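Local coordinates for uncharacterized protein aq_328 (Aquifex aeolicus, PDB 1R4V) that is of unknown function but adopts an ancestral histone fold and may take part in protein heterodimerization, at residues A[115-120]-A[129-134]; A[51-56]-A[111-116]. All coordinates share one frame; numbering follows the deposited sequence.

Interactions 1 and 2 share F115 and I116, where the chain leaves helix 106-113 and runs into the loop before strand 122-123; their centres lie about 11 Å apart. Interaction 2 is the more buried: L53 of helix 46-62 makes apolar contacts with the Y112 ring and the I113 side chain at the end of helix 106-113, about 7 Å from the centre of the chain. Interaction 1, about 10 Å from that centre and partly buried, is aromatic and joins the loop after this helix to the start of helix 131-149. Neither relies on polar bonds between its own segments, but interaction 2 is flanked by hydrogen bonds of Y112 to E50 and of I113 O to K57.

Interaction 1: residues A[115-120]-A[129-134]; sequences FIPPVE and SEYRNI
F115 and Y131 carry the aromatic part of this contact as an offset edge-to-face pair: F115 directs its ring edge at Y131, the planes stand at 74°, and the centroids are 5.8 Å apart. The closest carbons are F115 CD1 and Y131 CE2, 3.9 Å apart, with CE2 near the plane of the F115 ring. A chi1 of 177° turns the F115 ring away from its own backbone N and carries it out of the loop toward helix 131-149. F60 of helix 46-62 joins the cluster, stacked with F115 and edge-to-face with Y131.

The aliphatic part belongs to P117: its CG lies 3.9 Å from Y131 OH, the two side chains crossing at about a right angle. P117 N sits 3.8 Å above one face of F115, offset toward the rim; both residues also touch Y131. F64 and V123 in turn touch both P117 and Y131.

A polar bond between side chains, N133 ND2 to E130 OE1, lies within 129-134 and takes no part in the contact with the loop.

The chemistry implies that this loop is held against helix 131-149 by dispersion and ring-edge electrostatics rather than by direct hydrogen bonding between the two segments.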
loop_
_atom_site.group_PDB
_atom_site.type_symbol
_atom_site.label_atom_id
_atom_site.label_comp_id
_atom_site.label_asym_id
_atom_site.label_seq_id
_atom_site.Cartn_x
_atom_site.Cartn_y
_atom_site.Cartn_z
ATOM N N PHE A 115 -4.372 8.449 5.380
ATOM C CA PHE A 115 -2.955 8.341 5.690
ATOM C C PHE A 115 -2.379 9.663 6.198
ATOM O O PHE A 115 -2.629 10.709 5.618
ATOM C CB PHE A 115 -2.194 7.878 4.442
ATOM C CG PHE A 115 -0.715 7.804 4.636
ATOM C CD1 PHE A 115 0.140 8.626 3.920
ATOM C CD2 PHE A 115 -0.176 6.920 5.552
ATOM C CE1 PHE A 115 1.512 8.554 4.112
ATOM C CE2 PHE A 115 1.198 6.838 5.745
ATOM C CZ PHE A 115 2.041 7.672 5.027
ATOM N N ILE A 116 -1.622 9.598 7.289
ATOM C CA ILE A 116 -0.911 10.738 7.873
ATOM C C ILE A 116 0.526 10.274 8.052
ATOM O O ILE A 116 0.809 9.422 8.894
ATOM C CB ILE A 116 -1.528 11.119 9.223
ATOM C CG1 ILE A 116 -2.991 11.541 9.018
ATOM C CG2 ILE A 116 -0.726 12.240 9.908
ATOM C CD1 ILE A 116 -3.821 11.520 10.276
ATOM N N PRO A 117 1.465 10.773 7.266
ATOM C CA PRO A 117 2.838 10.311 7.448
ATOM C C PRO A 117 3.377 10.761 8.810
ATOM O O PRO A 117 3.006 11.833 9.292
ATOM C CB PRO A 117 3.582 10.946 6.276
ATOM C CG PRO A 117 2.751 12.069 5.857
ATOM C CD PRO A 117 1.346 11.741 6.170
ATOM N N PRO A 118 4.214 9.947 9.432
ATOM C CA PRO A 118 4.751 10.253 10.759
ATOM C C PRO A 118 5.927 11.230 10.737
ATOM O O PRO A 118 7.021 10.914 11.190
ATOM C CB PRO A 118 5.170 8.875 11.266
ATOM C CG PRO A 118 5.567 8.106 10.013
ATOM C CD PRO A 118 4.691 8.645 8.925
ATOM N N VAL A 119 5.712 12.424 10.203
ATOM C CA VAL A 119 6.760 13.429 10.052
ATOM C C VAL A 119 6.126 14.735 10.467
ATOM O O VAL A 119 4.897 14.861 10.458
ATOM C CB VAL A 119 7.295 13.540 8.608
ATOM C CG1 VAL A 119 8.053 12.281 8.239
ATOM C CG2 VAL A 119 6.188 13.811 7.593
ATOM N N GLU A 120 6.960 15.699 10.830
ATOM C CA GLU A 120 6.480 17.061 11.098
ATOM C C GLU A 120 6.591 17.936 9.851
ATOM O O GLU A 120 5.800 18.858 9.647
ATOM C CB GLU A 120 7.232 17.666 12.291
ATOM C CG GLU A 120 6.786 17.059 13.619
ATOM C CD GLU A 120 5.287 17.223 13.861
ATOM O OE1 GLU A 120 4.761 18.329 13.573
ATOM O OE2 GLU A 120 4.617 16.262 14.327
ATOM N N SER A 129 1.229 13.685 -5.145
ATOM C CA SER A 129 0.735 13.185 -6.428
ATOM C C SER A 129 1.169 11.771 -6.766
ATOM O O SER A 129 0.538 11.142 -7.593
ATOM C CB SER A 129 1.195 14.093 -7.566
ATOM O OG SER A 129 0.579 15.359 -7.396
ATOM N N GLU A 130 2.244 11.268 -6.161
ATOM C CA GLU A 130 2.698 9.885 -6.369
ATOM C C GLU A 130 2.114 8.877 -5.400
ATOM O O GLU A 130 2.441 7.706 -5.511
ATOM C CB GLU A 130 4.229 9.778 -6.241
ATOM C CG GLU A 130 4.998 10.298 -7.442
ATOM C CD GLU A 130 4.618 9.591 -8.742
ATOM O OE1 GLU A 130 4.646 8.332 -8.785
ATOM O OE2 GLU A 130 4.285 10.310 -9.723
ATOM N N TYR A 131 1.309 9.303 -4.436
ATOM C CA TYR A 131 0.805 8.403 -3.413
ATOM C C TYR A 131 -0.008 7.268 -4.001
ATOM O O TYR A 131 -0.028 6.168 -3.450
ATOM C CB TYR A 131 -0.060 9.162 -2.410
ATOM C CG TYR A 131 0.631 9.873 -1.290
ATOM C CD1 TYR A 131 2.027 10.045 -1.243
ATOM C CD2 TYR A 131 -0.124 10.374 -0.239
ATOM C CE1 TYR A 131 2.638 10.723 -0.182
ATOM C CE2 TYR A 131 0.479 11.028 0.836
ATOM C CZ TYR A 131 1.849 11.193 0.864
ATOM O OH TYR A 131 2.367 11.857 1.936
ATOM N N ARG A 132 -0.728 7.516 -5.092
ATOM C CA ARG A 132 -1.496 6.425 -5.694
ATOM C C ARG A 132 -0.601 5.313 -6.248
ATOM O O ARG A 132 -0.918 4.133 -6.137
ATOM C CB ARG A 132 -2.481 6.965 -6.738
ATOM C CG ARG A 132 -1.850 7.569 -7.990
ATOM C CD ARG A 132 -2.902 8.136 -8.962
ATOM N NE ARG A 132 -3.987 7.169 -9.106
ATOM C CZ ARG A 132 -3.905 6.055 -9.822
ATOM N NH1 ARG A 132 -4.958 5.253 -9.860
ATOM N NH2 ARG A 132 -2.805 5.734 -10.508
ATOM N N ASN A 133 0.541 5.681 -6.827
ATOM C CA ASN A 133 1.496 4.707 -7.341
ATOM C C ASN A 133 2.174 3.957 -6.206
ATOM O O ASN A 133 2.364 2.765 -6.298
ATOM C CB ASN A 133 2.504 5.363 -8.263
ATOM C CG ASN A 133 1.819 5.920 -9.496
ATOM O OD1 ASN A 133 0.886 5.308 -10.032
ATOM N ND2 ASN A 133 2.244 7.104 -9.915
ATOM N N ILE A 134 2.519 4.654 -5.137
ATOM C CA ILE A 134 3.144 3.998 -3.981
ATOM C C ILE A 134 2.189 2.990 -3.359
ATOM O O ILE A 134 2.582 1.853 -3.066
ATOM C CB ILE A 134 3.585 5.048 -2.967
ATOM C CG1 ILE A 134 4.698 5.902 -3.586
ATOM C CG2 ILE A 134 4.060 4.379 -1.684
ATOM C CD1 ILE A 134 5.081 7.127 -2.777
#

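Interaction 2: residues A[51-56]-A[111-116]; sequences LLLNSV and EYIAFI
The Y112 ring meets L53 obliquely: methyl CD1 of L53 is 3.8 Å from Y112 CD2 and 4.0 Å from Y112 CE2, the two side chains crossing at about a right angle. F29 of helix 29-40 adds an edge-to-face neighbour to the same ring and also touches L53. Within the histone fold of this protein, the contact brings the C-terminal turn of helix 106-113 against helix 46-62.

Y112 extends with CG anti to its backbone N (chi1 -177°), which brings the ring across the end of L53 and lets its hydroxyl hydrogen-bond to E50. E50, L53 and K57, spaced three and four residues apart, lie along one side of helix 46-62, and K57 NZ binds I113 O. The lysine charge probably suits the C-terminal carbonyls of helix 106-113, whose C=O groups point past its end.

M135 of helix 131-149 touches L53 and V56; L53 and I113 are both buried. The CA atoms of L53 and I113 are the nearest such pair across the segments, 6.9 Å apart. Just beyond, A114 takes a positive phi of 52° and the chain leaves the helix, although A114 N still bonds E111 O over 3.3 Å.

With CG1 of I113 placed between backbone N and carbonyl carbon, its other branch faces the neighbouring helix: methyl CG2 of I113 lies 3.9 Å from L53 CB and 4.0 Å from L53 O.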
loop_
_atom_site.group_PDB
_atom_site.type_symbol
_atom_site.label_atom_id
_atom_site.label_comp_id
_atom_site.label_asym_id
_atom_site.label_seq_id
_atom_site.Cartn_x
_atom_site.Cartn_y
_atom_site.Cartn_z
ATOM N N LEU A 51 -7.704 -5.642 7.140
ATOM C CA LEU A 51 -6.386 -6.042 7.622
ATOM C C LEU A 51 -5.305 -5.698 6.603
ATOM O O LEU A 51 -4.240 -5.186 6.974
ATOM C CB LEU A 51 -6.376 -7.540 7.977
ATOM C CG LEU A 51 -7.203 -7.910 9.221
ATOM C CD1 LEU A 51 -7.353 -9.420 9.337
ATOM C CD2 LEU A 51 -6.558 -7.392 10.475
ATOM N N LEU A 52 -5.589 -5.961 5.333
ATOM C CA LEU A 52 -4.685 -5.665 4.227
ATOM C C LEU A 52 -4.390 -4.164 4.177
ATOM O O LEU A 52 -3.230 -3.746 4.121
ATOM C CB LEU A 52 -5.292 -6.138 2.911
ATOM C CG LEU A 52 -4.631 -5.682 1.601
ATOM C CD1 LEU A 52 -3.171 -6.195 1.525
ATOM C CD2 LEU A 52 -5.447 -6.188 0.460
ATOM N N LEU A 53 -5.436 -3.353 4.206
ATOM C CA LEU A 53 -5.279 -1.895 4.179
ATOM C C LEU A 53 -4.572 -1.323 5.403
ATOM O O LEU A 53 -3.826 -0.341 5.278
ATOM C CB LEU A 53 -6.639 -1.216 3.988
ATOM C CG LEU A 53 -7.386 -1.521 2.699
ATOM C CD1 LEU A 53 -8.730 -0.761 2.727
ATOM C CD2 LEU A 53 -6.578 -1.162 1.487
ATOM N N ASN A 54 -4.774 -1.914 6.585
ATOM C CA ASN A 54 -4.055 -1.454 7.763
ATOM C C ASN A 54 -2.561 -1.752 7.610
ATOM O O ASN A 54 -1.744 -0.949 8.029
ATOM C CB ASN A 54 -4.591 -2.039 9.057
ATOM C CG ASN A 54 -5.920 -1.427 9.474
ATOM O OD1 ASN A 54 -6.289 -0.332 9.043
ATOM N ND2 ASN A 54 -6.640 -2.138 10.341
ATOM N N SER A 55 -2.223 -2.880 6.994
ATOM C CA SER A 55 -0.839 -3.256 6.748
ATOM C C SER A 55 -0.209 -2.344 5.684
ATOM O O SER A 55 0.943 -1.923 5.815
ATOM C CB SER A 55 -0.752 -4.737 6.366
ATOM O OG SER A 55 0.578 -5.092 6.068
ATOM N N VAL A 56 -0.960 -2.030 4.626
ATOM C CA VAL A 56 -0.503 -1.101 3.599
ATOM C C VAL A 56 -0.211 0.269 4.224
ATOM O O VAL A 56 0.841 0.880 3.992
ATOM C CB VAL A 56 -1.515 -1.022 2.420
ATOM C CG1 VAL A 56 -1.184 0.122 1.485
ATOM C CG2 VAL A 56 -1.533 -2.342 1.659
ATOM N N GLU A 111 -8.018 7.485 0.003
ATOM C CA GLU A 111 -8.850 8.338 0.853
ATOM C C GLU A 111 -9.372 7.582 2.065
ATOM O O GLU A 111 -9.412 8.105 3.172
ATOM C CB GLU A 111 -10.020 8.960 0.090
ATOM C CG GLU A 111 -10.513 10.234 0.761
ATOM C CD GLU A 111 -11.549 11.000 -0.056
ATOM O OE1 GLU A 111 -11.598 12.259 0.057
ATOM O OE2 GLU A 111 -12.318 10.348 -0.811
ATOM N N TYR A 112 -9.771 6.337 1.848
ATOM C CA TYR A 112 -10.239 5.491 2.929
ATOM C C TYR A 112 -9.225 5.300 4.050
ATOM O O TYR A 112 -9.600 5.399 5.211
ATOM C CB TYR A 112 -10.623 4.126 2.389
ATOM C CG TYR A 112 -11.182 3.248 3.473
ATOM C CD1 TYR A 112 -12.507 3.384 3.835
ATOM C CD2 TYR A 112 -10.391 2.306 4.136
ATOM C CE1 TYR A 112 -13.057 2.605 4.807
ATOM C CE2 TYR A 112 -10.939 1.493 5.132
ATOM C CZ TYR A 112 -12.279 1.663 5.449
ATOM O OH TYR A 112 -12.942 0.940 6.409
ATOM N N ILE A 113 -7.956 5.031 3.739
ATOM C CA ILE A 113 -6.995 4.803 4.821
ATOM C C ILE A 113 -6.642 6.048 5.635
ATOM O O ILE A 113 -6.110 5.923 6.743
ATOM C CB ILE A 113 -5.737 4.058 4.349
ATOM C CG1 ILE A 113 -4.965 4.834 3.279
ATOM C CG2 ILE A 113 -6.147 2.657 3.892
ATOM C CD1 ILE A 113 -3.519 4.416 3.091
ATOM N N ALA A 114 -6.948 7.237 5.114
ATOM C CA ALA A 114 -6.746 8.499 5.817
ATOM C C ALA A 114 -5.298 8.566 6.324
ATOM O O ALA A 114 -5.038 8.716 7.522
ATOM C CB ALA A 114 -7.738 8.658 6.952
ATOM N N PHE A 115 -4.372 8.449 5.380
ATOM C CA PHE A 115 -2.955 8.341 5.690
ATOM C C PHE A 115 -2.379 9.663 6.198
ATOM O O PHE A 115 -2.629 10.709 5.618
ATOM C CB PHE A 115 -2.194 7.878 4.442
ATOM C CG PHE A 115 -0.715 7.804 4.636
ATOM C CD1 PHE A 115 0.140 8.626 3.920
ATOM C CD2 PHE A 115 -0.176 6.920 5.552
ATOM C CE1 PHE A 115 1.512 8.554 4.112
ATOM C CE2 PHE A 115 1.198 6.838 5.745
ATOM C CZ PHE A 115 2.041 7.672 5.027
ATOM N N ILE A 116 -1.622 9.598 7.289
ATOM C CA ILE A 116 -0.911 10.738 7.873
ATOM C C ILE A 116 0.526 10.274 8.052
ATOM O O ILE A 116 0.809 9.422 8.894
ATOM C CB ILE A 116 -1.528 11.119 9.223
ATOM C CG1 ILE A 116 -2.991 11.541 9.018
ATOM C CG2 ILE A 116 -0.726 12.240 9.908
ATOM C CD1 ILE A 116 -3.821 11.520 10.276
#